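Long-range contacts in deseasin MCP-01 (Pseudoalteromonas sp., PDB 3VV3), which cleaves peptide bonds as a collagen-degrading serine protease of the subtilisin family, through a catalytic domain that carries several calcium ions: residues W65-E70 / I84-G89; W13-E18 / I29-A34; T187-A192 / N219-S224; L298-G303 / K312-T317. All blocks are in the same frame, centred on the assembly; numbering follows the deposited sequence.

Interaction 1 (W65-E70 / I84-G89); sequences WVNSGE and IDDVHG. With CA (calcium ion), chain C; CA (calcium ion), chain F.
The imidazole of His88 and the indole of Trp65 each meet the opposite segment at an edge. Trp65 O lies 13° out of the His88 ring plane and receives the N-H of ND1 at 2.9 Å, while Val87 CG1, from the same segment as the histidine, sits 3.8 Å above the ring centre. The benzo edge of Trp65 abuts backbone: His88 C lies in its plane, and CZ3 comes within 4.0 Å of Gly89 N. Toward the rim of one indole face stands Asn67 N.

That amide nitrogen donates to Val87 O at 2.8 Å. With CG anti to the backbone N (chi1 -172°), the Asn67 side chain extends to Asp86, where ND2 bonds Asp86 O at 3.1 Å and, weakly, Asp86 OD2, the Asn67 amide and Asp86 carboxylate planes standing 86° apart. Asn67 OD1 accepts from Gly69 N, an Asx turn within the type I turn that leads to Glu70.

The Glu70 carboxylate bridges two calcium ions: OE2 shares one with Asp86 OD1, OE1 the other with Asp85 OD1. Ile71, Asp74, Ile76 and Asn78 belong to the site with Asp85, and Asp77, Asp79, Asn81 and Tyr83 to the one with Asp86; further polar partners are Asn78 for Glu70, Gly75 for Asp85 and Tyr155 for Asp86. The loop leads into strand 89-91 at Gly89; Trp65 packs on strand 131-136 and helix 146-161.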
loop_
_atom_site.group_PDB
_atom_site.type_symbol
_atom_site.label_atom_id
_atom_site.label_comp_id
_atom_site.label_asym_id
_atom_site.label_seq_id
_atom_site.Cartn_x
_atom_site.Cartn_y
_atom_site.Cartn_z
ATOM N N TRP A 65 -0.441 25.144 2.898
ATOM C CA TRP A 65 -0.949 26.276 2.122
ATOM C C TRP A 65 -2.157 26.900 2.803
ATOM O O TRP A 65 -2.982 26.197 3.393
ATOM C CB TRP A 65 -1.339 25.807 0.721
ATOM C CG TRP A 65 -1.963 26.842 -0.155
ATOM C CD1 TRP A 65 -1.332 27.859 -0.807
ATOM C CD2 TRP A 65 -3.347 26.936 -0.506
ATOM N NE1 TRP A 65 -2.239 28.590 -1.542
ATOM C CE2 TRP A 65 -3.484 28.043 -1.375
ATOM C CE3 TRP A 65 -4.486 26.191 -0.171
ATOM C CZ2 TRP A 65 -4.714 28.424 -1.917
ATOM C CZ3 TRP A 65 -5.713 26.570 -0.705
ATOM C CH2 TRP A 65 -5.817 27.671 -1.580
ATOM N N VAL A 66 -2.254 28.227 2.713
ATOM C CA VAL A 66 -3.422 28.946 3.176
ATOM C C VAL A 66 -4.002 29.764 2.025
ATOM O O VAL A 66 -3.296 30.547 1.376
ATOM C CB VAL A 66 -3.085 29.871 4.362
ATOM C CG1 VAL A 66 -4.312 30.683 4.759
ATOM C CG2 VAL A 66 -2.590 29.043 5.537
ATOM N N ASN A 67 -5.288 29.557 1.774
ATOM C CA ASN A 67 -6.014 30.249 0.713
ATOM C C ASN A 67 -6.172 31.727 1.070
ATOM O O ASN A 67 -6.911 32.070 1.999
ATOM C CB ASN A 67 -7.389 29.598 0.546
ATOM C CG ASN A 67 -8.152 30.117 -0.658
ATOM O OD1 ASN A 67 -7.875 31.201 -1.167
ATOM N ND2 ASN A 67 -9.134 29.338 -1.116
ATOM N N SER A 68 -5.483 32.598 0.332
ATOM C CA SER A 68 -5.494 34.027 0.645
ATOM C C SER A 68 -6.863 34.642 0.372
ATOM O O SER A 68 -7.163 35.737 0.844
ATOM C CB SER A 68 -4.411 34.758 -0.150
ATOM O OG SER A 68 -4.727 34.773 -1.529
ATOM N N GLY A 69 -7.699 33.921 -0.369
ATOM C CA GLY A 69 -9.009 34.433 -0.752
ATOM C C GLY A 69 -10.164 33.934 0.101
ATOM O O GLY A 69 -11.324 34.256 -0.173
ATOM N N GLU A 70 -9.853 33.142 1.124
ATOM C CA GLU A 70 -10.867 32.610 2.028
ATOM C C GLU A 70 -10.784 33.186 3.431
ATOM O O GLU A 70 -9.711 33.222 4.048
ATOM C CB GLU A 70 -10.771 31.079 2.125
ATOM C CG GLU A 70 -11.584 30.323 1.078
ATOM C CD GLU A 70 -13.064 30.294 1.398
ATOM O OE1 GLU A 70 -13.426 30.650 2.530
ATOM O OE2 GLU A 70 -13.866 29.902 0.539
ATOM N N ILE A 84 -16.676 25.951 0.006
ATOM C CA ILE A 84 -16.774 26.825 1.164
ATOM C C ILE A 84 -15.634 26.612 2.159
ATOM O O ILE A 84 -15.345 25.485 2.559
ATOM C CB ILE A 84 -18.101 26.596 1.894
ATOM C CG1 ILE A 84 -19.266 27.050 1.009
ATOM C CG2 ILE A 84 -18.090 27.307 3.255
ATOM C CD1 ILE A 84 -20.632 26.572 1.509
ATOM N N ASP A 85 -14.986 27.700 2.560
ATOM C CA ASP A 85 -14.016 27.648 3.650
ATOM C C ASP A 85 -12.835 26.723 3.334
ATOM O O ASP A 85 -12.295 26.074 4.234
ATOM C CB ASP A 85 -14.699 27.230 4.970
ATOM C CG ASP A 85 -15.596 28.327 5.545
ATOM O OD1 ASP A 85 -15.559 29.451 5.018
ATOM O OD2 ASP A 85 -16.332 28.077 6.518
ATOM N N ASP A 86 -12.434 26.675 2.064
ATOM C CA ASP A 86 -11.279 25.871 1.658
ATOM C C ASP A 86 -9.966 26.581 1.991
ATOM O O ASP A 86 -9.295 27.149 1.130
ATOM C CB ASP A 86 -11.352 25.464 0.178
ATOM C CG ASP A 86 -11.344 26.646 -0.764
ATOM O OD1 ASP A 86 -12.111 27.597 -0.521
ATOM O OD2 ASP A 86 -10.579 26.612 -1.750
ATOM N N VAL A 87 -9.620 26.541 3.268
ATOM C CA VAL A 87 -8.450 27.234 3.768
ATOM C C VAL A 87 -7.169 26.509 3.369
ATOM O O VAL A 87 -6.220 27.135 2.921
ATOM C CB VAL A 87 -8.520 27.373 5.303
ATOM C CG1 VAL A 87 -7.205 27.932 5.859
ATOM C CG2 VAL A 87 -9.718 28.259 5.689
ATOM N N HIS A 88 -7.168 25.187 3.509
ATOM C CA HIS A 88 -5.988 24.377 3.209
ATOM C C HIS A 88 -6.160 23.479 1.984
ATOM O O HIS A 88 -5.239 22.744 1.613
ATOM C CB HIS A 88 -5.650 23.494 4.411
ATOM C CG HIS A 88 -5.341 24.265 5.655
ATOM N ND1 HIS A 88 -4.300 25.165 5.732
ATOM C CD2 HIS A 88 -5.931 24.264 6.874
ATOM C CE1 HIS A 88 -4.262 25.688 6.944
ATOM N NE2 HIS A 88 -5.234 25.151 7.661
ATOM N N GLY A 89 -7.336 23.529 1.367
ATOM C CA GLY A 89 -7.657 22.617 0.282
ATOM C C GLY A 89 -9.070 22.095 0.446
ATOM O O GLY A 89 -9.873 22.699 1.159
HETATM CA CA CA C . -13.675 28.985 -1.518
HETATM CA CA CA F . -15.003 31.524 3.961
#

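Interaction 2 (W13-E18 / I29-A34); sequences WGLNNE and IDAPEA. With CA (calcium ion), chain E; CA (calcium ion), chain D.
Leu15 and Ile29 lie side by side at the tight end of this contact, Leu15 CD2 resting 3.9 Å from Ile29 CD1. Beside them Leu15 CB meets Ala31 CB at 3.8 Å. Two backbone bonds set the spacing: Ile29 N to Gly14 O at 3.0 Å and Ala31 N to Leu15 O at 3.1 Å. Ile29 CG1 stands between its own backbone N and carbonyl carbon (chi1 71°), which brings it to 3.4 Å from Gly14 O and turns CD1 on to the leucine. An alanine at this position is likely to open a gap beside Leu15 CD2 and strip the side-chain cover from Gly14 O.

The other side is wet. Past Pro32, whose CG touches Asn16 CB, Asp30 OD1 bridges two calcium ions, and Asp30 OD2 joins it on one of them, 2.5 Å from that calcium, while also meeting Asn320 ND2. Asp26 belongs to both sites and Asp28 to one. On the other ion three waters link outward: one donates to Asn17 O at 2.9 Å, the other two to Glu33 OE2 and OE1.

Asp30 is the N-cap residue of helix 31-34. Ile29 packs on Pro250 of strand 247-250, and helix 31-34 meets helix 321-327 through Ala34 on Val321 and Leu325.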
loop_
_atom_site.group_PDB
_atom_site.type_symbol
_atom_site.label_atom_id
_atom_site.label_comp_id
_atom_site.label_asym_id
_atom_site.label_seq_id
_atom_site.Cartn_x
_atom_site.Cartn_y
_atom_site.Cartn_z
ATOM N N TRP A 13 17.406 7.976 3.802
ATOM C CA TRP A 13 18.488 7.628 2.890
ATOM C C TRP A 13 18.295 8.271 1.507
ATOM O O TRP A 13 19.260 8.618 0.826
ATOM C CB TRP A 13 18.613 6.102 2.772
ATOM C CG TRP A 13 17.456 5.480 2.045
ATOM C CD1 TRP A 13 16.336 4.920 2.592
ATOM C CD2 TRP A 13 17.309 5.380 0.630
ATOM N NE1 TRP A 13 15.503 4.467 1.596
ATOM C CE2 TRP A 13 16.080 4.736 0.381
ATOM C CE3 TRP A 13 18.103 5.763 -0.454
ATOM C CZ2 TRP A 13 15.622 4.476 -0.911
ATOM C CZ3 TRP A 13 17.653 5.503 -1.732
ATOM C CH2 TRP A 13 16.419 4.867 -1.952
ATOM N N GLY A 14 17.041 8.443 1.096
ATOM C CA GLY A 14 16.756 9.020 -0.206
ATOM C C GLY A 14 17.304 10.428 -0.358
ATOM O O GLY A 14 17.662 10.851 -1.456
ATOM N N LEU A 15 17.357 11.159 0.749
ATOM C CA LEU A 15 17.874 12.527 0.731
ATOM C C LEU A 15 19.393 12.517 0.891
ATOM O O LEU A 15 20.123 13.281 0.235
ATOM C CB LEU A 15 17.241 13.364 1.850
ATOM C CG LEU A 15 15.710 13.476 1.873
ATOM C CD1 LEU A 15 15.265 14.413 2.991
ATOM C CD2 LEU A 15 15.193 13.969 0.523
ATOM N N ASN A 16 19.864 11.636 1.766
ATOM C CA ASN A 16 21.294 11.502 2.020
ATOM C C ASN A 16 21.617 10.071 2.436
ATOM O O ASN A 16 21.148 9.598 3.465
ATOM C CB ASN A 16 21.728 12.481 3.108
ATOM C CG ASN A 16 23.233 12.515 3.293
ATOM O OD1 ASN A 16 23.754 12.118 4.341
ATOM N ND2 ASN A 16 23.939 12.984 2.274
ATOM N N ASN A 17 22.404 9.391 1.612
ATOM C CA ASN A 17 22.724 7.984 1.819
ATOM C C ASN A 17 24.230 7.836 2.036
ATOM O O ASN A 17 25.018 8.160 1.146
ATOM C CB ASN A 17 22.294 7.194 0.579
ATOM C CG ASN A 17 22.269 5.690 0.805
ATOM O OD1 ASN A 17 22.756 5.180 1.817
ATOM N ND2 ASN A 17 21.702 4.973 -0.157
ATOM N N GLU A 18 24.618 7.396 3.216
ATOM C CA GLU A 18 26.007 7.046 3.544
ATOM C C GLU A 18 26.154 5.553 3.781
ATOM O O GLU A 18 27.155 5.102 4.248
ATOM C CB GLU A 18 26.482 7.727 4.807
ATOM C CG GLU A 18 25.906 9.075 5.007
ATOM C CD GLU A 18 26.840 10.173 4.642
ATOM O OE1 GLU A 18 27.588 9.955 3.718
ATOM O OE2 GLU A 18 26.784 11.240 5.281
ATOM N N ILE A 29 19.545 11.525 -3.665
ATOM C CA ILE A 29 19.273 12.637 -4.569
ATOM C C ILE A 29 20.157 13.852 -4.296
ATOM O O ILE A 29 19.965 14.908 -4.894
ATOM C CB ILE A 29 17.762 13.042 -4.551
ATOM C CG1 ILE A 29 17.380 13.736 -3.235
ATOM C CG2 ILE A 29 16.895 11.817 -4.813
ATOM C CD1 ILE A 29 15.963 14.319 -3.233
ATOM N N ASP A 30 21.134 13.691 -3.403
ATOM C CA ASP A 30 22.058 14.779 -3.067
ATOM C C ASP A 30 21.323 16.008 -2.528
ATOM O O ASP A 30 21.607 17.138 -2.943
ATOM C CB ASP A 30 22.915 15.182 -4.284
ATOM C CG ASP A 30 24.085 14.226 -4.541
ATOM O OD1 ASP A 30 24.470 13.478 -3.621
ATOM O OD2 ASP A 30 24.631 14.239 -5.660
ATOM N N ALA A 31 20.394 15.795 -1.597
ATOM C CA ALA A 31 19.604 16.894 -1.044
ATOM C C ALA A 31 20.432 17.903 -0.232
ATOM O O ALA A 31 20.248 19.107 -0.384
ATOM C CB ALA A 31 18.439 16.362 -0.214
ATOM N N PRO A 32 21.332 17.422 0.650
ATOM C CA PRO A 32 22.092 18.407 1.437
ATOM C C PRO A 32 22.934 19.321 0.556
ATOM O O PRO A 32 23.084 20.508 0.853
ATOM C CB PRO A 32 22.990 17.534 2.322
ATOM C CG PRO A 32 22.233 16.216 2.431
ATOM C CD PRO A 32 21.625 16.035 1.066
ATOM N N GLU A 33 23.480 18.776 -0.519
ATOM C CA GLU A 33 24.221 19.590 -1.466
ATOM C C GLU A 33 23.282 20.617 -2.100
ATOM O O GLU A 33 23.601 21.805 -2.178
ATOM C CB GLU A 33 24.879 18.709 -2.527
ATOM C CG GLU A 33 26.040 17.842 -2.004
ATOM C CD GLU A 33 25.613 16.575 -1.266
ATOM O OE1 GLU A 33 24.391 16.311 -1.131
ATOM O OE2 GLU A 33 26.521 15.832 -0.813
ATOM N N ALA A 34 22.108 20.164 -2.531
ATOM C CA ALA A 34 21.143 21.067 -3.149
ATOM C C ALA A 34 20.746 22.186 -2.193
ATOM O O ALA A 34 20.539 23.333 -2.606
ATOM C CB ALA A 34 19.895 20.295 -3.622
HETATM CA CA CA E . 26.126 12.326 -5.300
HETATM CA CA CA D . 24.974 11.889 -1.700
HETATM O O HOH W 1 25.898 10.619 0.003
HETATM O O HOH W 2 26.788 13.273 -1.266
HETATM O O HOH W 3 23.787 13.686 -0.283
HETATM O O HOH W 4 27.628 13.466 -4.074
HETATM O O HOH W 5 27.958 13.073 -6.804
#

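Interaction 3 (T187-A192 / N219-S224); sequences TASEQA and NDNVLS
Thr187 faces Asn219 where helix 180-191, the helix of the beta-alpha-beta crossover from strand 166-171 to strand 195-199, meets the turn leading into the next parallel strand, 222-228. The side chains of Thr187 and Asn219 cross at about a right angle, and Thr187 OG1 is bonded back to Ala183 O within its own helix.

Two residues on, Ser189 OG accepts from Asn221 ND2 at 3.0 Å; the bond is bent (135°), yet OG lies close to the amide plane. The same hydroxyl also bonds Ile186 O, and ND2 has a second acceptor in Ile194 O, so this buried amide nitrogen is held twice.

Glu190 carries the broadest part of the contact. Anti at chi1 (-175°) and extended beyond, its chain runs past the Asn221 amide, Glu190 CB 3.6 Å from Asn221 CG, and stacks its carboxylate on that amide with the planes 13° apart. A leucine in place of Asn221 would probably leave Ser189 OG and Ile194 O without their shared donor and Glu190 without its flat partner.

At the outer end two waters link the segments. Glu190 OE2 and Asp220 OD2, like charges 4.4 Å apart, are bridged by a water donating to both, and a second water accepts from Asp220 N at 2.8 Å and donates to Glu190 OE1 at 2.7 Å.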
loop_
_atom_site.group_PDB
_atom_site.type_symbol
_atom_site.label_atom_id
_atom_site.label_comp_id
_atom_site.label_asym_id
_atom_site.label_seq_id
_atom_site.Cartn_x
_atom_site.Cartn_y
_atom_site.Cartn_z
ATOM N N THR A 187 -4.852 17.855 -19.720
ATOM C CA THR A 187 -4.571 18.815 -20.777
ATOM C C THR A 187 -4.808 20.243 -20.301
ATOM O O THR A 187 -4.019 21.142 -20.600
ATOM C CB THR A 187 -5.392 18.518 -22.038
ATOM O OG1 THR A 187 -4.953 17.276 -22.597
ATOM C CG2 THR A 187 -5.217 19.637 -23.068
ATOM N N ALA A 188 -5.871 20.449 -19.528
ATOM C CA ALA A 188 -6.151 21.778 -19.001
ATOM C C ALA A 188 -5.058 22.210 -18.035
ATOM O O ALA A 188 -4.680 23.382 -18.000
ATOM C CB ALA A 188 -7.512 21.834 -18.317
ATOM N N SER A 189 -4.563 21.266 -17.233
ATOM C CA SER A 189 -3.478 21.578 -16.319
ATOM C C SER A 189 -2.219 21.979 -17.101
ATOM O O SER A 189 -1.467 22.859 -16.666
ATOM C CB SER A 189 -3.201 20.420 -15.345
ATOM O OG SER A 189 -2.521 19.356 -15.981
ATOM N N GLU A 190 -1.991 21.357 -18.255
ATOM C CA GLU A 190 -0.844 21.739 -19.077
ATOM C C GLU A 190 -0.968 23.180 -19.555
ATOM O O GLU A 190 0.010 23.921 -19.555
ATOM C CB GLU A 190 -0.655 20.810 -20.285
ATOM C CG GLU A 190 0.621 21.156 -21.065
ATOM C CD GLU A 190 0.921 20.209 -22.212
ATOM O OE1 GLU A 190 0.088 19.328 -22.506
ATOM O OE2 GLU A 190 2.005 20.357 -22.825
ATOM N N GLN A 191 -2.164 23.584 -19.966
ATOM C CA GLN A 191 -2.332 24.951 -20.453
ATOM C C GLN A 191 -2.099 25.950 -19.313
ATOM O O GLN A 191 -1.741 27.105 -19.556
ATOM C CB GLN A 191 -3.713 25.164 -21.101
ATOM C CG GLN A 191 -4.158 24.064 -22.073
ATOM C CD GLN A 191 -3.088 23.654 -23.081
ATOM O OE1 GLN A 191 -2.559 24.483 -23.828
ATOM N NE2 GLN A 191 -2.777 22.356 -23.119
ATOM N N ALA A 192 -2.283 25.490 -18.074
ATOM C CA ALA A 192 -2.060 26.321 -16.887
ATOM C C ALA A 192 -0.617 26.280 -16.369
ATOM O O ALA A 192 -0.310 26.859 -15.322
ATOM C CB ALA A 192 -3.033 25.927 -15.772
ATOM N N ASN A 219 0.070 12.867 -22.359
ATOM C CA ASN A 219 0.166 14.302 -22.145
ATOM C C ASN A 219 1.612 14.712 -21.854
ATOM O O ASN A 219 2.296 14.083 -21.045
ATOM C CB ASN A 219 -0.755 14.716 -20.993
ATOM C CG ASN A 219 -2.224 14.432 -21.279
ATOM O OD1 ASN A 219 -3.032 15.358 -21.360
ATOM N ND2 ASN A 219 -2.577 13.163 -21.435
ATOM N N ASP A 220 2.089 15.760 -22.517
ATOM C CA ASP A 220 3.487 16.162 -22.349
ATOM C C ASP A 220 3.869 16.588 -20.924
ATOM O O ASP A 220 5.041 16.504 -20.547
ATOM C CB ASP A 220 3.865 17.265 -23.338
ATOM C CG ASP A 220 4.011 16.754 -24.760
ATOM O OD1 ASP A 220 4.421 15.584 -24.943
ATOM O OD2 ASP A 220 3.726 17.531 -25.697
ATOM N N ASN A 221 2.903 17.052 -20.135
ATOM C CA ASN A 221 3.224 17.527 -18.784
ATOM C C ASN A 221 3.162 16.422 -17.727
ATOM O O ASN A 221 3.366 16.675 -16.541
ATOM C CB ASN A 221 2.314 18.688 -18.371
ATOM C CG ASN A 221 0.861 18.276 -18.283
ATOM O OD1 ASN A 221 0.388 17.466 -19.083
ATOM N ND2 ASN A 221 0.142 18.833 -17.314
ATOM N N VAL A 222 2.874 15.198 -18.153
ATOM C CA VAL A 222 2.906 14.065 -17.232
ATOM C C VAL A 222 4.345 13.581 -17.064
ATOM O O VAL A 222 5.033 13.316 -18.049
ATOM C CB VAL A 222 2.014 12.900 -17.733
ATOM C CG1 VAL A 222 2.251 11.632 -16.918
ATOM C CG2 VAL A 222 0.532 13.304 -17.705
ATOM N N LEU A 223 4.799 13.486 -15.817
ATOM C CA LEU A 223 6.137 12.993 -15.525
ATOM C C LEU A 223 5.975 11.730 -14.681
ATOM O O LEU A 223 5.527 11.797 -13.544
ATOM C CB LEU A 223 6.952 14.072 -14.806
ATOM C CG LEU A 223 8.339 13.716 -14.252
ATOM C CD1 LEU A 223 9.222 13.078 -15.316
ATOM C CD2 LEU A 223 9.008 14.949 -13.661
ATOM N N SER A 224 6.302 10.580 -15.271
ATOM C CA SER A 224 5.991 9.269 -14.693
ATOM C C SER A 224 7.208 8.690 -14.011
ATOM O O SER A 224 8.278 8.598 -14.619
ATOM C CB SER A 224 5.522 8.279 -15.776
ATOM O OG SER A 224 4.327 8.719 -16.378
HETATM O O HOH W 6 0.369 17.260 -24.218
HETATM O O HOH W 7 2.410 19.815 -25.450
#

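Interaction 4 (L298-G303 / K312-T317); sequences LLMSSG and KTVAGT
Met300 meets Val314, Ala315 and Thr317 where helix 292-301 runs out into a small antiparallel hairpin, strands 304-305 and 317-318; the 312-317 segment is the return path that brings the chain back beside the helix end.

The apolar contacts across the segments centre on Met300. Its chain bends at chi3 (67°), placing Met300 CE 3.7 Å from Val314 CG1 across an oblique approach, while Met300 CB, nearer the helix, rests 3.8 Å from Ala315 CB. The methionine also touches Leu223 of strand 222-228 and Asp246 in a loop, so its side chain reaches both the central sheet and the loops beside it.

One hydrogen bond joins the segments. Thr317 OG1 donates to Met300 O at 2.7 Å, in the carbonyl plane and on a lone pair, and thus engages a carbonyl that also receives a weak bond from Gly303 N within its segment.

A bond internal to the second segment turns the loop that carries Val314 and Ala315: Thr313 OG1, itself bonded to Leu309 O, accepts from Gly316 N at 2.9 Å in an ST motif. Gly316 has a phi of 63°, which favours glycine.

The last kind of contact is steric. Gly303 lies close to Thr317, and a CB on it would fall 2.8 Å from Thr317 CB, a clash. With no side chain there, Thr317 CG2 rests on the backbone, 3.6 Å from Gly303 O.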
loop_
_atom_site.group_PDB
_atom_site.type_symbol
_atom_site.label_atom_id
_atom_site.label_comp_id
_atom_site.label_asym_id
_atom_site.label_seq_id
_atom_site.Cartn_x
_atom_site.Cartn_y
_atom_site.Cartn_z
ATOM N N LEU A 298 14.450 18.924 -17.490
ATOM C CA LEU A 298 15.564 19.219 -16.601
ATOM C C LEU A 298 15.674 18.177 -15.484
ATOM O O LEU A 298 16.765 17.708 -15.157
ATOM C CB LEU A 298 15.414 20.620 -16.006
ATOM C CG LEU A 298 16.508 21.061 -15.037
ATOM C CD1 LEU A 298 16.849 22.526 -15.278
ATOM C CD2 LEU A 298 16.072 20.838 -13.609
ATOM N N LEU A 299 14.539 17.821 -14.893
ATOM C CA LEU A 299 14.527 16.789 -13.859
ATOM C C LEU A 299 15.054 15.472 -14.413
ATOM O O LEU A 299 15.833 14.766 -13.758
ATOM C CB LEU A 299 13.115 16.635 -13.278
ATOM C CG LEU A 299 12.671 17.840 -12.440
ATOM C CD1 LEU A 299 11.142 17.852 -12.231
ATOM C CD2 LEU A 299 13.411 17.866 -11.107
ATOM N N MET A 300 14.640 15.142 -15.634
ATOM C CA MET A 300 15.095 13.921 -16.293
ATOM C C MET A 300 16.589 13.959 -16.627
ATOM O O MET A 300 17.334 13.036 -16.304
ATOM C CB MET A 300 14.271 13.673 -17.556
ATOM C CG MET A 300 12.817 13.298 -17.245
ATOM S SD MET A 300 11.723 13.329 -18.675
ATOM C CE MET A 300 12.370 11.977 -19.669
ATOM N N SER A 301 17.030 15.042 -17.256
ATOM C CA SER A 301 18.391 15.087 -17.782
ATOM C C SER A 301 19.429 15.296 -16.691
ATOM O O SER A 301 20.576 14.877 -16.840
ATOM C CB SER A 301 18.518 16.171 -18.864
ATOM O OG SER A 301 18.325 17.464 -18.316
ATOM N N SER A 302 19.038 15.940 -15.594
ATOM C CA SER A 302 19.983 16.240 -14.517
ATOM C C SER A 302 20.212 15.070 -13.566
ATOM O O SER A 302 21.094 15.131 -12.711
ATOM C CB SER A 302 19.546 17.469 -13.716
ATOM O OG SER A 302 18.377 17.204 -12.958
ATOM N N GLY A 303 19.407 14.017 -13.701
ATOM C CA GLY A 303 19.529 12.865 -12.824
ATOM C C GLY A 303 20.813 12.098 -13.082
ATOM O O GLY A 303 21.441 12.282 -14.120
ATOM N N LYS A 312 14.876 1.010 -19.468
ATOM C CA LYS A 312 13.585 0.728 -18.845
ATOM C C LYS A 312 12.788 2.005 -18.550
ATOM O O LYS A 312 11.706 1.949 -17.975
ATOM C CB LYS A 312 13.777 -0.084 -17.564
ATOM C CG LYS A 312 14.419 -1.448 -17.804
ATOM C CD LYS A 312 14.690 -2.144 -16.490
ATOM C CE LYS A 312 15.377 -3.490 -16.711
ATOM N NZ LYS A 312 14.471 -4.462 -17.373
ATOM N N THR A 313 13.348 3.147 -18.940
ATOM C CA THR A 313 12.717 4.451 -18.772
ATOM C C THR A 313 13.232 5.334 -19.891
ATOM O O THR A 313 14.222 4.989 -20.540
ATOM C CB THR A 313 13.091 5.113 -17.428
ATOM O OG1 THR A 313 14.518 5.216 -17.302
ATOM C CG2 THR A 313 12.527 4.327 -16.241
ATOM N N VAL A 314 12.591 6.475 -20.127
ATOM C CA VAL A 314 13.061 7.342 -21.207
ATOM C C VAL A 314 14.477 7.843 -20.905
ATOM O O VAL A 314 15.385 7.703 -21.729
ATOM C CB VAL A 314 12.119 8.553 -21.454
ATOM C CG1 VAL A 314 12.736 9.525 -22.467
ATOM C CG2 VAL A 314 10.751 8.084 -21.942
ATOM N N ALA A 315 14.667 8.414 -19.720
ATOM C CA ALA A 315 15.922 9.087 -19.393
ATOM C C ALA A 315 16.989 8.159 -18.833
ATOM O O ALA A 315 18.180 8.457 -18.929
ATOM C CB ALA A 315 15.674 10.247 -18.418
ATOM N N GLY A 316 16.567 7.047 -18.236
ATOM C CA GLY A 316 17.500 6.126 -17.609
ATOM C C GLY A 316 18.257 6.748 -16.449
ATOM O O GLY A 316 19.365 6.328 -16.122
ATOM N N THR A 317 17.661 7.759 -15.820
ATOM C CA THR A 317 18.311 8.433 -14.710
ATOM C C THR A 317 17.520 8.327 -13.410
ATOM O O THR A 317 16.308 8.109 -13.415
ATOM C CB THR A 317 18.502 9.923 -15.002
ATOM O OG1 THR A 317 17.221 10.505 -15.270
ATOM C CG2 THR A 317 19.418 10.129 -16.213
#

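Interaction 2 is the most buried of the four and interaction 4 the most superficial; interactions 1 and 3 are partly buried. The two calcium-bearing contacts, 1 and 2, lie on opposite sides of the chain's centre, their own centres about 33 Å apart. Both pair backbone bonds with metal-bound carboxylates, but the Glu70 bridge joins its segments through the ions, whereas in interaction 2 Asp30 of the second segment binds the ions directly and the first segment reaches one of them through a water. Interactions 3 and 4 join helix ends to turns or loops without metals. They alone touch, Leu223 CD2 packing 3.9 Å from Leu299 CD1, so helix 292-301 of interaction 4 packs on strand 222-228 of interaction 3.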